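Local coordinates for hypothetical protein TM1553 (PDB 1VRM) that belongs to the ApbE family and, as in its relatives, probably acts as a flavin transferase that attaches FMN covalently to target proteins, at residues F59-D73 with R151-G163. Numbering follows the deposited sequence.
Sequences FSFTDERSVVKKIND and RVMVKNGVKIDLG
The Asn72 carboxamide pairs with both backbone polar groups of Ile160: its OD1 accepts from Ile160 N at 2.8 Å, while its ND2 donates to Ile160 O at 2.9 Å. The second bond is nearly straight (173°), runs in the amide plane and lands on a lone pair of the carbonyl; in the first, the N-H comes in tilted from the plane of the side-chain carbonyl. CG of Asn72, anti to the carbonyl carbon (chi1 -69°), turns the buried amide to the Ile160 backbone, where the two bonds fix its rotation. With an alanine in place of Asn72, Ile160 N and O would probably both lose their side-chain partners, leaving the chain at Lys159-Ile160 less firmly tied to helix 67-72. Ile160 O also lies at the edge of the Phe61 ring, 3.5 Å from CD1. This pairing joins the end of helix 67-72 to the chain leaving the type I' turn after strand 151-154, the middle strand of a small antiparallel sheet. One residue earlier on the helix, Ile71 CG2 packs on Val154 CG1 (3.9 Å) and Ile160 CD1, and helix 83-98 adds Ile89 to this core. Waters satisfy further groups: one donates to both Asn72 O and Val158 O, another takes the N-H of Leu162 and donates to Phe59 O. The extended Lys159 chain passes Asn72 CB and brings CD to Phe61 CZ (3.9 Å). Its NZ forms a salt bridge with Glu112 and reaches Asp73 OD1 through a water. Asp73 OD2 instead holds Lys69 NZ at 2.8 Å, and at the other end of the helix Ser66 is the N-cap, its OG accepting from Lys69 N.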
# COMPACT_ATOMS: atom_id res chain seq x y z
N PHE A 59 9.44 -3.05 -9.28
CA PHE A 59 9.48 -2.05 -8.22
C PHE A 59 10.01 -2.60 -6.90
O PHE A 59 9.90 -1.95 -5.88
CB PHE A 59 8.11 -1.38 -8.10
CG PHE A 59 7.74 -0.64 -9.35
CD1 PHE A 59 8.44 0.46 -9.76
CD2 PHE A 59 6.75 -1.11 -10.20
CE1 PHE A 59 8.09 1.11 -10.95
CE2 PHE A 59 6.42 -0.45 -11.39
CZ PHE A 59 7.10 0.66 -11.73
N SER A 60 10.65 -3.76 -6.93
CA SER A 60 11.20 -4.43 -5.77
C SER A 60 12.36 -3.67 -5.15
O SER A 60 13.13 -3.02 -5.86
CB SER A 60 11.73 -5.82 -6.17
OG SER A 60 12.41 -6.45 -5.09
N PHE A 61 12.51 -3.76 -3.84
CA PHE A 61 13.67 -3.14 -3.20
C PHE A 61 14.90 -3.97 -3.47
O PHE A 61 16.01 -3.45 -3.43
CB PHE A 61 13.43 -2.99 -1.69
CG PHE A 61 14.42 -2.09 -1.00
CD1 PHE A 61 14.21 -0.73 -0.96
CD2 PHE A 61 15.55 -2.60 -0.38
CE1 PHE A 61 15.12 0.12 -0.28
CE2 PHE A 61 16.46 -1.75 0.27
CZ PHE A 61 16.21 -0.39 0.30
N THR A 62 14.72 -5.28 -3.74
CA THR A 62 15.85 -6.22 -3.79
C THR A 62 16.12 -6.94 -5.10
O THR A 62 17.26 -7.35 -5.35
CB THR A 62 15.68 -7.30 -2.73
OG1 THR A 62 14.46 -8.01 -3.00
CG2 THR A 62 15.59 -6.68 -1.37
N ASP A 63 15.11 -7.10 -5.93
CA ASP A 63 15.27 -7.89 -7.16
C ASP A 63 16.23 -7.20 -8.11
O ASP A 63 16.12 -6.01 -8.36
CB ASP A 63 13.95 -8.13 -7.89
CG ASP A 63 14.08 -9.20 -8.94
OD1 ASP A 63 14.60 -8.92 -10.04
OD2 ASP A 63 13.63 -10.31 -8.64
N GLU A 64 17.13 -7.96 -8.71
CA GLU A 64 18.12 -7.38 -9.61
C GLU A 64 17.48 -6.74 -10.83
O GLU A 64 18.09 -5.87 -11.44
CB GLU A 64 19.19 -8.41 -10.05
CG GLU A 64 20.05 -8.97 -8.91
CD GLU A 64 20.88 -7.92 -8.17
OE1 GLU A 64 21.00 -6.76 -8.64
OE2 GLU A 64 21.43 -8.27 -7.09
N ARG A 65 16.26 -7.13 -11.18
CA ARG A 65 15.55 -6.58 -12.34
C ARG A 65 14.83 -5.26 -12.01
O ARG A 65 14.14 -4.69 -12.85
CB ARG A 65 14.51 -7.59 -12.84
CG ARG A 65 15.11 -8.97 -13.24
CD ARG A 65 14.01 -10.04 -13.38
NE ARG A 65 13.60 -10.63 -12.11
CZ ARG A 65 12.68 -11.59 -12.00
NH1 ARG A 65 12.10 -12.10 -13.09
NH2 ARG A 65 12.36 -12.07 -10.81
N SER A 66 14.90 -4.83 -10.77
CA SER A 66 14.11 -3.72 -10.33
C SER A 66 14.67 -2.35 -10.76
O SER A 66 15.85 -2.06 -10.60
CB SER A 66 14.00 -3.72 -8.80
OG SER A 66 13.43 -2.51 -8.35
N VAL A 67 13.79 -1.49 -11.21
CA VAL A 67 14.17 -0.09 -11.53
C VAL A 67 14.34 0.73 -10.21
O VAL A 67 15.09 1.72 -10.19
CB VAL A 67 13.10 0.56 -12.43
CG1 VAL A 67 11.78 0.78 -11.68
CG2 VAL A 67 13.62 1.79 -13.08
N VAL A 68 13.56 0.41 -9.19
CA VAL A 68 13.75 1.01 -7.87
C VAL A 68 15.16 0.68 -7.37
O VAL A 68 15.85 1.57 -6.89
CB VAL A 68 12.68 0.53 -6.86
CG1 VAL A 68 13.07 0.83 -5.39
CG2 VAL A 68 11.36 1.15 -7.25
N LYS A 69 15.56 -0.60 -7.43
CA LYS A 69 16.90 -1.00 -7.00
C LYS A 69 17.91 -0.26 -7.86
O LYS A 69 18.93 0.24 -7.32
CB LYS A 69 17.10 -2.49 -7.08
CG LYS A 69 18.44 -2.95 -6.56
CD LYS A 69 18.42 -4.42 -6.30
CE LYS A 69 19.82 -4.98 -6.24
NZ LYS A 69 20.57 -4.32 -5.18
N LYS A 70 17.66 -0.14 -9.16
CA LYS A 70 18.60 0.61 -10.03
C LYS A 70 18.79 2.03 -9.55
O LYS A 70 19.91 2.49 -9.39
CB LYS A 70 18.12 0.63 -11.49
CG LYS A 70 19.02 1.40 -12.45
CD LYS A 70 18.35 1.38 -13.82
CE LYS A 70 18.95 2.33 -14.78
NZ LYS A 70 18.42 1.97 -16.14
N ILE A 71 17.70 2.73 -9.24
CA ILE A 71 17.83 4.08 -8.74
C ILE A 71 18.57 4.08 -7.38
O ILE A 71 19.56 4.82 -7.17
CB ILE A 71 16.45 4.77 -8.54
CG1 ILE A 71 15.76 5.00 -9.90
CG2 ILE A 71 16.63 6.10 -7.76
CD1 ILE A 71 14.26 5.18 -9.80
N ASN A 72 18.16 3.20 -6.47
CA ASN A 72 18.77 3.11 -5.12
C ASN A 72 20.25 2.81 -5.12
O ASN A 72 20.99 3.22 -4.20
CB ASN A 72 18.03 2.13 -4.25
CG ASN A 72 16.63 2.62 -3.86
OD1 ASN A 72 16.33 3.83 -3.96
ND2 ASN A 72 15.80 1.70 -3.36
N ASP A 73 20.65 2.03 -6.12
CA ASP A 73 22.03 1.60 -6.26
C ASP A 73 22.87 2.61 -7.08
O ASP A 73 24.06 2.37 -7.31
CB ASP A 73 22.09 0.22 -6.90
CG ASP A 73 21.68 -0.91 -5.94
OD1 ASP A 73 21.57 -0.65 -4.71
OD2 ASP A 73 21.54 -2.03 -6.46
N ARG A 151 14.36 11.78 -15.88
CA ARG A 151 15.38 11.25 -15.02
C ARG A 151 15.01 11.55 -13.58
O ARG A 151 14.34 12.54 -13.30
CB ARG A 151 16.76 11.84 -15.33
CG ARG A 151 17.25 11.65 -16.77
CD ARG A 151 18.68 12.12 -16.99
NE ARG A 151 18.72 13.55 -16.87
CZ ARG A 151 19.79 14.32 -17.11
NH1 ARG A 151 20.95 13.77 -17.42
NH2 ARG A 151 19.65 15.63 -17.03
N VAL A 152 15.51 10.69 -12.69
CA VAL A 152 15.32 10.80 -11.23
C VAL A 152 16.72 10.81 -10.60
O VAL A 152 17.63 10.12 -11.08
CB VAL A 152 14.48 9.63 -10.70
CG1 VAL A 152 14.41 9.59 -9.14
CG2 VAL A 152 13.09 9.76 -11.27
N MSE A 153 16.87 11.57 -9.53
CA MSE A 153 18.09 11.50 -8.73
C MSE A 153 17.68 11.40 -7.29
O MSE A 153 16.75 12.08 -6.86
CB MSE A 153 19.01 12.71 -8.94
CG MSE A 153 20.17 12.63 -7.94
SE MSE A 153 21.58 13.84 -8.48
CE MSE A 153 20.66 15.46 -8.08
N VAL A 154 18.42 10.58 -6.54
CA VAL A 154 18.26 10.51 -5.08
C VAL A 154 19.48 11.14 -4.42
O VAL A 154 20.60 10.71 -4.70
CB VAL A 154 18.01 9.11 -4.52
CG1 VAL A 154 16.60 8.67 -4.85
CG2 VAL A 154 19.05 8.06 -4.99
N LYS A 155 19.26 12.20 -3.63
CA LYS A 155 20.32 12.82 -2.87
C LYS A 155 20.29 12.44 -1.39
O LYS A 155 19.33 11.82 -0.89
CB LYS A 155 20.32 14.33 -3.01
CG LYS A 155 19.14 15.00 -2.58
CD LYS A 155 19.31 16.53 -2.68
CE LYS A 155 18.18 17.23 -1.96
NZ LYS A 155 18.44 18.69 -1.81
N ASN A 156 21.39 12.77 -0.71
CA ASN A 156 21.53 12.52 0.72
C ASN A 156 21.40 11.05 1.08
O ASN A 156 21.11 10.70 2.23
CB ASN A 156 20.55 13.37 1.53
CG ASN A 156 20.92 14.83 1.48
OD1 ASN A 156 22.09 15.17 1.62
ND2 ASN A 156 19.95 15.69 1.23
N GLY A 157 21.69 10.18 0.13
CA GLY A 157 21.73 8.76 0.38
C GLY A 157 20.37 8.15 0.58
O GLY A 157 20.27 7.00 1.03
N VAL A 158 19.31 8.82 0.16
CA VAL A 158 17.98 8.22 0.38
C VAL A 158 17.78 7.02 -0.55
O VAL A 158 18.38 6.94 -1.64
CB VAL A 158 16.80 9.17 0.28
CG1 VAL A 158 16.89 10.34 1.21
CG2 VAL A 158 16.59 9.60 -1.12
N LYS A 159 16.93 6.11 -0.11
CA LYS A 159 16.50 5.00 -0.91
C LYS A 159 14.97 4.96 -0.92
O LYS A 159 14.31 5.15 0.10
CB LYS A 159 17.04 3.69 -0.41
CG LYS A 159 18.59 3.58 -0.58
CD LYS A 159 19.05 2.19 -0.28
CE LYS A 159 20.47 1.86 -0.75
NZ LYS A 159 20.89 0.40 -0.53
N ILE A 160 14.42 4.69 -2.09
CA ILE A 160 12.97 4.64 -2.34
C ILE A 160 12.49 3.23 -2.03
O ILE A 160 13.11 2.24 -2.43
CB ILE A 160 12.69 4.97 -3.82
CG1 ILE A 160 13.08 6.44 -4.11
CG2 ILE A 160 11.29 4.62 -4.18
CD1 ILE A 160 13.16 6.80 -5.57
N ASP A 161 11.37 3.12 -1.33
CA ASP A 161 10.68 1.84 -1.15
C ASP A 161 9.20 2.13 -1.43
O ASP A 161 8.62 3.03 -0.81
CB ASP A 161 10.81 1.24 0.25
CG ASP A 161 10.06 -0.12 0.33
OD1 ASP A 161 10.64 -1.18 -0.04
OD2 ASP A 161 8.86 -0.13 0.68
N LEU A 162 8.62 1.37 -2.37
CA LEU A 162 7.24 1.61 -2.84
C LEU A 162 6.24 0.62 -2.22
O LEU A 162 5.09 0.54 -2.68
CB LEU A 162 7.17 1.55 -4.38
CG LEU A 162 7.95 2.65 -5.11
CD1 LEU A 162 7.81 2.66 -6.60
CD2 LEU A 162 7.54 4.05 -4.59
N GLY A 163 6.62 -0.07 -1.15
CA GLY A 163 5.77 -1.09 -0.59
C GLY A 163 4.46 -0.51 -0.03
O GLY A 163 3.47 -1.25 0.13
O HOH W 1 10.05 -0.87 -3.25
O HOH W 2 20.76 5.79 -2.55
O HOH W 3 19.63 -1.07 -2.76